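Local coordinates for pectate lyase 47 (Bacillus sp. TS-47, PDB 1VBL), which cleaves pectate, the polygalacturonate backbone of pectin, by beta-elimination, as a thermostable, calcium-binding lyase of polysaccharide lyase family 1, at residues V35-E40 with D73-V78; W315-F320 with I342-K347; A325-F330 with H397-V402. All blocks are in the same frame, centred on the assembly; numbering follows the deposited sequence.

Contact 1. Residues V35-E40 with D73-V78; sequences VTNRTE and DNNQPV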
# COMPACT_ATOMS: atom_id res chain seq x y z
N VAL A 35 -15.39 -2.41 17.73
CA VAL A 35 -15.73 -3.60 16.96
C VAL A 35 -14.73 -4.73 17.16
O VAL A 35 -13.53 -4.49 17.34
CB VAL A 35 -15.85 -3.27 15.46
CG1 VAL A 35 -16.94 -2.22 15.26
CG2 VAL A 35 -14.52 -2.75 14.92
N THR A 36 -15.23 -5.96 17.11
CA THR A 36 -14.39 -7.14 17.30
C THR A 36 -14.48 -8.18 16.18
O THR A 36 -13.81 -9.21 16.24
CB THR A 36 -14.74 -7.83 18.64
OG1 THR A 36 -16.10 -8.30 18.59
CG2 THR A 36 -14.61 -6.85 19.80
N ASN A 37 -15.32 -7.92 15.18
CA ASN A 37 -15.45 -8.85 14.06
C ASN A 37 -15.99 -8.15 12.81
O ASN A 37 -16.39 -6.99 12.87
CB ASN A 37 -16.36 -10.03 14.43
CG ASN A 37 -17.77 -9.60 14.80
OD1 ASN A 37 -18.44 -8.91 14.03
ND2 ASN A 37 -18.23 -10.01 15.98
N ARG A 38 -15.99 -8.86 11.69
CA ARG A 38 -16.45 -8.31 10.42
C ARG A 38 -17.82 -7.67 10.47
O ARG A 38 -18.01 -6.54 10.01
CB ARG A 38 -16.43 -9.39 9.34
CG ARG A 38 -16.86 -8.88 7.97
CD ARG A 38 -16.72 -9.93 6.89
NE ARG A 38 -17.21 -9.44 5.60
CZ ARG A 38 -18.49 -9.18 5.34
NH1 ARG A 38 -19.42 -9.36 6.27
NH2 ARG A 38 -18.84 -8.72 4.15
N THR A 39 -18.80 -8.38 11.02
CA THR A 39 -20.16 -7.85 11.09
C THR A 39 -20.23 -6.53 11.85
O THR A 39 -20.81 -5.56 11.37
CB THR A 39 -21.12 -8.86 11.74
OG1 THR A 39 -21.15 -10.05 10.95
CG2 THR A 39 -22.52 -8.28 11.83
N GLU A 40 -19.63 -6.49 13.04
CA GLU A 40 -19.66 -5.28 13.85
C GLU A 40 -18.97 -4.13 13.13
O GLU A 40 -19.37 -2.97 13.25
CB GLU A 40 -18.98 -5.52 15.20
CG GLU A 40 -19.54 -6.73 15.96
CD GLU A 40 -19.01 -6.83 17.37
OE1 GLU A 40 -17.85 -6.51 17.64
OE2 GLU A 40 -19.86 -7.29 18.29
N ASP A 73 -21.36 -14.51 7.35
CA ASP A 73 -22.18 -13.59 8.12
C ASP A 73 -22.33 -13.98 9.58
O ASP A 73 -22.82 -13.19 10.40
CB ASP A 73 -23.54 -13.43 7.44
CG ASP A 73 -23.42 -12.88 6.03
OD1 ASP A 73 -22.85 -11.77 5.88
OD2 ASP A 73 -23.88 -13.54 5.08
N ASN A 74 -21.90 -15.19 9.92
CA ASN A 74 -21.95 -15.64 11.31
C ASN A 74 -20.54 -15.50 11.87
O ASN A 74 -20.22 -16.04 12.93
CB ASN A 74 -22.42 -17.09 11.39
CG ASN A 74 -23.88 -17.25 11.01
OD1 ASN A 74 -24.75 -16.56 11.54
ND2 ASN A 74 -24.15 -18.16 10.08
N ASN A 75 -19.71 -14.77 11.13
CA ASN A 75 -18.32 -14.51 11.51
C ASN A 75 -17.44 -15.75 11.59
O ASN A 75 -16.42 -15.75 12.28
CB ASN A 75 -18.27 -13.74 12.82
CG ASN A 75 -18.87 -12.35 12.70
OD1 ASN A 75 -18.43 -11.54 11.87
ND2 ASN A 75 -19.89 -12.06 13.51
N GLN A 76 -17.83 -16.81 10.89
CA GLN A 76 -17.05 -18.04 10.87
C GLN A 76 -16.13 -18.01 9.65
O GLN A 76 -16.55 -17.61 8.56
CB GLN A 76 -17.96 -19.26 10.80
CG GLN A 76 -18.78 -19.50 12.06
CD GLN A 76 -17.95 -19.40 13.32
OE1 GLN A 76 -17.82 -18.32 13.91
NE2 GLN A 76 -17.36 -20.51 13.74
N PRO A 77 -14.87 -18.42 9.82
CA PRO A 77 -13.92 -18.43 8.70
C PRO A 77 -14.38 -19.26 7.50
O PRO A 77 -14.94 -20.34 7.66
CB PRO A 77 -12.64 -18.97 9.34
CG PRO A 77 -13.15 -19.85 10.44
CD PRO A 77 -14.25 -19.00 11.03
N VAL A 78 -14.16 -18.73 6.30
CA VAL A 78 -14.54 -19.42 5.08
C VAL A 78 -13.31 -19.65 4.22
O VAL A 78 -12.33 -18.90 4.31
CB VAL A 78 -15.60 -18.62 4.27
CG1 VAL A 78 -16.84 -18.39 5.12
CG2 VAL A 78 -15.01 -17.29 3.80
O HOH W 1 -19.29 -11.36 8.54
O HOH W 2 -22.27 -8.41 6.08

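Contact 2. Residues W315-F320 with I342-K347; sequences WGVGVF and IKVWSK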
# COMPACT_ATOMS: atom_id res chain seq x y z
N TRP A 315 12.50 3.44 -5.07
CA TRP A 315 11.79 4.57 -5.67
C TRP A 315 11.53 4.42 -7.16
O TRP A 315 12.46 4.41 -7.97
CB TRP A 315 12.56 5.86 -5.41
CG TRP A 315 12.73 6.17 -3.94
CD1 TRP A 315 11.93 5.75 -2.92
CD2 TRP A 315 13.73 7.01 -3.36
NE1 TRP A 315 12.38 6.27 -1.72
CE2 TRP A 315 13.49 7.05 -1.97
CE3 TRP A 315 14.82 7.73 -3.87
CZ2 TRP A 315 14.28 7.78 -1.08
CZ3 TRP A 315 15.61 8.46 -2.99
CH2 TRP A 315 15.34 8.48 -1.61
N GLY A 316 10.26 4.30 -7.51
CA GLY A 316 9.87 4.16 -8.90
C GLY A 316 9.51 5.51 -9.48
O GLY A 316 8.50 6.10 -9.10
N VAL A 317 10.33 5.99 -10.40
CA VAL A 317 10.09 7.28 -11.04
C VAL A 317 9.26 7.03 -12.30
O VAL A 317 9.78 6.60 -13.33
CB VAL A 317 11.43 7.96 -11.42
CG1 VAL A 317 11.16 9.27 -12.15
CG2 VAL A 317 12.25 8.22 -10.17
N GLY A 318 7.96 7.29 -12.20
CA GLY A 318 7.07 7.08 -13.32
C GLY A 318 6.79 8.34 -14.09
O GLY A 318 7.31 9.41 -13.77
N VAL A 319 5.94 8.22 -15.11
CA VAL A 319 5.61 9.36 -15.96
C VAL A 319 5.10 10.58 -15.21
O VAL A 319 4.21 10.49 -14.36
CB VAL A 319 4.57 8.97 -17.03
CG1 VAL A 319 5.17 7.92 -17.97
CG2 VAL A 319 3.30 8.43 -16.37
N PHE A 320 5.69 11.72 -15.54
CA PHE A 320 5.34 13.01 -14.97
C PHE A 320 5.41 13.09 -13.45
O PHE A 320 4.79 13.97 -12.85
CB PHE A 320 3.95 13.43 -15.44
CG PHE A 320 3.77 13.37 -16.93
CD1 PHE A 320 3.12 12.30 -17.52
CD2 PHE A 320 4.28 14.38 -17.74
CE1 PHE A 320 2.98 12.22 -18.90
CE2 PHE A 320 4.15 14.31 -19.13
CZ PHE A 320 3.50 13.23 -19.71
N ILE A 342 16.85 3.28 -7.45
CA ILE A 342 15.87 4.06 -8.20
C ILE A 342 15.65 3.35 -9.53
O ILE A 342 16.59 2.84 -10.13
CB ILE A 342 16.36 5.50 -8.49
CG1 ILE A 342 16.48 6.29 -7.18
CG2 ILE A 342 15.38 6.19 -9.44
CD1 ILE A 342 16.97 7.70 -7.37
N LYS A 343 14.40 3.31 -9.97
CA LYS A 343 14.08 2.68 -11.24
C LYS A 343 13.16 3.66 -11.96
O LYS A 343 12.27 4.24 -11.34
CB LYS A 343 13.38 1.34 -11.01
CG LYS A 343 13.39 0.41 -12.21
CD LYS A 343 13.10 -1.02 -11.79
CE LYS A 343 13.21 -1.99 -12.96
NZ LYS A 343 12.98 -3.40 -12.54
N VAL A 344 13.39 3.86 -13.25
CA VAL A 344 12.58 4.81 -14.00
C VAL A 344 11.70 4.14 -15.06
O VAL A 344 12.16 3.29 -15.81
CB VAL A 344 13.46 5.87 -14.70
CG1 VAL A 344 12.59 6.88 -15.43
CG2 VAL A 344 14.34 6.57 -13.66
N TRP A 345 10.43 4.54 -15.09
CA TRP A 345 9.48 4.00 -16.06
C TRP A 345 8.86 5.17 -16.82
O TRP A 345 7.77 5.65 -16.48
CB TRP A 345 8.37 3.22 -15.35
CG TRP A 345 8.84 2.26 -14.29
CD1 TRP A 345 9.01 2.52 -12.96
CD2 TRP A 345 9.19 0.88 -14.47
NE1 TRP A 345 9.43 1.39 -12.30
CE2 TRP A 345 9.55 0.37 -13.21
CE3 TRP A 345 9.23 0.03 -15.58
CZ2 TRP A 345 9.95 -0.96 -13.02
CZ3 TRP A 345 9.62 -1.29 -15.40
CH2 TRP A 345 9.98 -1.77 -14.12
N SER A 346 9.55 5.64 -17.86
CA SER A 346 9.06 6.75 -18.66
C SER A 346 9.82 6.83 -19.98
O SER A 346 10.81 6.12 -20.17
CB SER A 346 9.24 8.07 -17.90
OG SER A 346 8.80 9.17 -18.68
N LYS A 347 9.36 7.69 -20.88
CA LYS A 347 10.02 7.87 -22.17
C LYS A 347 10.68 9.24 -22.21
O LYS A 347 11.38 9.58 -23.16
CB LYS A 347 9.00 7.75 -23.31
CG LYS A 347 8.39 6.37 -23.43
CD LYS A 347 7.39 6.30 -24.57
CE LYS A 347 6.83 4.89 -24.71
NZ LYS A 347 5.87 4.79 -25.84
O HOH W 3 5.32 5.12 -15.35

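Contact 3. Residues A325-F330 with H397-V402; sequences AQNNYF and HPTPSV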
# COMPACT_ATOMS: atom_id res chain seq x y z
N ALA A 325 12.64 13.83 -2.51
CA ALA A 325 13.13 12.97 -1.44
C ALA A 325 14.17 13.65 -0.55
O ALA A 325 15.14 14.22 -1.03
CB ALA A 325 13.71 11.69 -2.03
N GLN A 326 13.96 13.57 0.77
CA GLN A 326 14.87 14.18 1.73
C GLN A 326 15.23 13.30 2.92
O GLN A 326 14.36 12.71 3.56
CB GLN A 326 14.26 15.46 2.31
CG GLN A 326 14.13 16.64 1.37
CD GLN A 326 13.51 17.83 2.06
OE1 GLN A 326 12.28 17.93 2.17
NE2 GLN A 326 14.34 18.73 2.56
N ASN A 327 16.52 13.24 3.22
CA ASN A 327 17.01 12.52 4.38
C ASN A 327 16.44 11.13 4.65
O ASN A 327 15.95 10.85 5.75
CB ASN A 327 16.82 13.41 5.61
CG ASN A 327 17.53 14.75 5.46
OD1 ASN A 327 17.99 15.10 4.37
ND2 ASN A 327 17.61 15.51 6.55
N ASN A 328 16.52 10.26 3.65
CA ASN A 328 16.05 8.89 3.80
C ASN A 328 17.30 8.05 4.02
O ASN A 328 18.37 8.37 3.50
CB ASN A 328 15.31 8.43 2.55
CG ASN A 328 14.08 9.26 2.27
OD1 ASN A 328 14.10 10.18 1.46
ND2 ASN A 328 12.99 8.95 2.97
N TYR A 329 17.16 6.99 4.81
CA TYR A 329 18.28 6.13 5.16
C TYR A 329 18.08 4.71 4.65
O TYR A 329 17.07 4.07 4.96
CB TYR A 329 18.43 6.12 6.68
CG TYR A 329 19.74 5.60 7.21
CD1 TYR A 329 20.59 6.42 7.94
CD2 TYR A 329 20.12 4.26 7.03
CE1 TYR A 329 21.78 5.94 8.48
CE2 TYR A 329 21.31 3.77 7.56
CZ TYR A 329 22.14 4.62 8.29
OH TYR A 329 23.31 4.16 8.84
N PHE A 330 19.05 4.20 3.88
CA PHE A 330 18.97 2.84 3.34
C PHE A 330 20.05 1.95 3.96
O PHE A 330 21.21 2.34 4.07
CB PHE A 330 19.18 2.82 1.82
CG PHE A 330 18.07 3.47 1.04
CD1 PHE A 330 18.00 4.85 0.91
CD2 PHE A 330 17.11 2.68 0.41
CE1 PHE A 330 17.00 5.44 0.16
CE2 PHE A 330 16.10 3.26 -0.35
CZ PHE A 330 16.04 4.65 -0.47
N HIS A 397 14.10 15.41 10.16
CA HIS A 397 15.24 15.04 10.98
C HIS A 397 16.49 14.77 10.16
O HIS A 397 16.41 14.42 8.98
CB HIS A 397 14.92 13.80 11.80
CG HIS A 397 13.69 13.94 12.64
ND1 HIS A 397 13.60 14.86 13.66
CD2 HIS A 397 12.50 13.30 12.60
CE1 HIS A 397 12.40 14.78 14.21
NE2 HIS A 397 11.71 13.84 13.58
N PRO A 398 17.67 14.96 10.78
CA PRO A 398 18.95 14.72 10.10
C PRO A 398 19.01 13.23 9.80
O PRO A 398 18.69 12.40 10.65
CB PRO A 398 19.98 15.16 11.13
CG PRO A 398 19.28 14.93 12.45
CD PRO A 398 17.89 15.43 12.16
N THR A 399 19.43 12.88 8.59
CA THR A 399 19.47 11.49 8.16
C THR A 399 20.06 10.45 9.12
O THR A 399 19.51 9.36 9.27
CB THR A 399 20.18 11.36 6.80
OG1 THR A 399 19.79 12.46 5.96
CG2 THR A 399 19.77 10.05 6.12
N PRO A 400 21.19 10.76 9.78
CA PRO A 400 21.71 9.72 10.67
C PRO A 400 20.82 9.36 11.88
O PRO A 400 20.99 8.30 12.48
CB PRO A 400 23.10 10.23 11.06
CG PRO A 400 23.02 11.70 10.83
CD PRO A 400 22.16 11.86 9.62
N SER A 401 19.87 10.23 12.21
CA SER A 401 18.97 9.97 13.34
C SER A 401 17.75 9.14 12.93
O SER A 401 17.02 8.62 13.78
CB SER A 401 18.49 11.29 13.94
OG SER A 401 19.59 12.07 14.38
N VAL A 402 17.52 9.01 11.62
CA VAL A 402 16.36 8.29 11.11
C VAL A 402 16.17 6.83 11.53
O VAL A 402 15.10 6.46 12.00
CB VAL A 402 16.30 8.39 9.56
CG1 VAL A 402 15.22 7.47 9.00
CG2 VAL A 402 16.00 9.84 9.16

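Contact 1. Residues V35-E40 with D73-V78
The side-chain carbonyl oxygen of Asn75, OD1, is gripped twice by Thr39 where 73-78 meets the start of helix 38-44. Thr39 N reaches Asn75 OD1 at 3.3 Å on a lone pair in the carbonyl plane, nearly straight (168°); Thr39 OG1 comes to the same OD1 at 3.2 Å from above that plane. Both donors converge because OG1 stands beside its own backbone N (chi1 -61°). The Asn37 amide leans against that of Asn75, their planes 36° apart, with Asn37 CG 3.5 Å from Asn75 ND2. Asn37 is the N-cap of helix 38-44: its OD1 accepts from Glu40 N at 2.9 Å. Asn75 thus supplies a second side-chain acceptor at the first turn, where the helix end would tend to polarise its carbonyl. Away from this close-fitting part, the contact is looser and watery. The extended chain of Arg38 brings its guanidinium near Asp73, but NH1 and Asp73 OD1 stay 4.2 Å apart, opposite charges with no N-H aimed at the oxygen. Two waters accept from NH1; one donates weakly to Asn75 OD1, the other weakly to Asp73 OD1. Arg125 links the two residues, its backbone O accepting from Arg38 NE and its guanidinium forming a salt bridge with Asp73 OD2.

Contact 2. Residues W315-F320 with I342-K347
Gly316 lies at the edge of the Trp345 indole, near the ring plane, its CA 4.4 Å from Trp345 NE1. One face of that indole is covered by the aliphatic part of Lys343, whose CG stands 3.5 Å above the plane of Trp345 and offset toward the rim; Arg288 adds a cation-pi contact. The other indole, Trp315, points to the opposite side of the sheet. There its CE3 meets Ile342 CG1 at 4.0 Å in an oblique approach, while NE1 is bonded to Tyr301 OH and Phe330 packs edge-to-face with the ring. Beside it the aliphatic row continues: Val317 CG2 touches Ile342 CG2 at 3.8 Å, and Val317 CB touches Val344 CG2 at 3.9 Å. Val317 can reach back to Ile342 because its CG1 is anti to the backbone N (chi1 177°), which leaves CG2 beside that nitrogen.

The backbones run parallel, 22° apart in direction, and are tied by alternating bonds: Lys343 N to Trp315 O at 3.0 Å, Val317 N to Lys343 O at 2.8 Å, and Trp345 N to Val317 O at 2.8 Å. Past this point the direct ladder fails; Val319 N and Trp345 O are bridged instead by a water that accepts from the amide and donates to the carbonyl. Ser346 OG, close to Val319 CG1, turns its polar end to Glu350. Leu370 and Tyr374 of helix 370-377 press on Ile342 and Val344. Strand 342-345 lies at one end of its four-stranded parallel sheet, next to 315-318, and the parallel, in-register pairing of the two strands, with Val317 stacked on Val344, is characteristic of successive coils of the right-handed parallel beta-helix of pectate lyases.

Contact 3. Residues A325-F330 with H397-V402
Asn327 donates through ND2 to His397 O at 2.9 Å, the one hydrogen bond that joins 325-330 to 397-402. It is nearly straight (174°) and lies in the plane of the Asn327 amide, yet it meets the His397 carbonyl from above that group's plane. Thr399 packs tightly against the same asparagine, with OG1 only 3.1 Å from Asn327 CB. This OG1 stands beside its own backbone N (chi1 -40°), which sets the methyl anti to that nitrogen and brings CG2 3.4 Å from Asn328 O. Tyr329 presents a ring edge: CD1 sits 3.4 Å from Thr399 O, near the ring plane. Val402 closes the contact with both branches, CG2 at 3.6 Å from Asn327 O and CG1 at 4.2 Å from Tyr329 CB.

A second shell fixes these groups. Thr399 OG1 is bonded to Gly356 O, Tyr329 OH to Asp360, and Asn327 O receives Asn298 ND2. Within 397-402 the backbone bonds Ser401 N to Pro398 O and Val402 N to Thr399 O wind the chain into a turn leading to the helix. Asn327 has positive phi and psi, and this left-handed residue bends strand 322-332 at a corner, consistent with the short asparagine-bearing turn between two of the sheets of pectate lyase beta-helices; Asn328 packs on Asn299 of the preceding coil. The 397-402 segment lies over that corner, Val402 also touching Asn298 of strand 293-303, Thr399 reaching Ile358 of strand 351-361, Pro400 resting on strand 364-367, and helix 402-409 starting at Val402.

Overall arrangement
Contact 1 comes first along the chain and closes before the other two open; it lies on the opposite side of the molecule's centre, about 41 Å from contact 2 and 42 Å from contact 3, centre to centre. Contacts 2 and 3 interleave in sequence, their centres about 22 Å apart, and touch where Trp315 of strand 315-318 packs on Ala325, Asn328 and Phe330 of strand 322-332. These strands follow each other in one late coil of the beta-helix, 322-332 bending at Asn327 to supply two sides. Contact 1 thus belongs to the region of its first coils, whereas contacts 2 and 3 join late coils to each other and to the C-terminal segment. All three lie away from the calcium site of Asp190, Asp229 and Asp233.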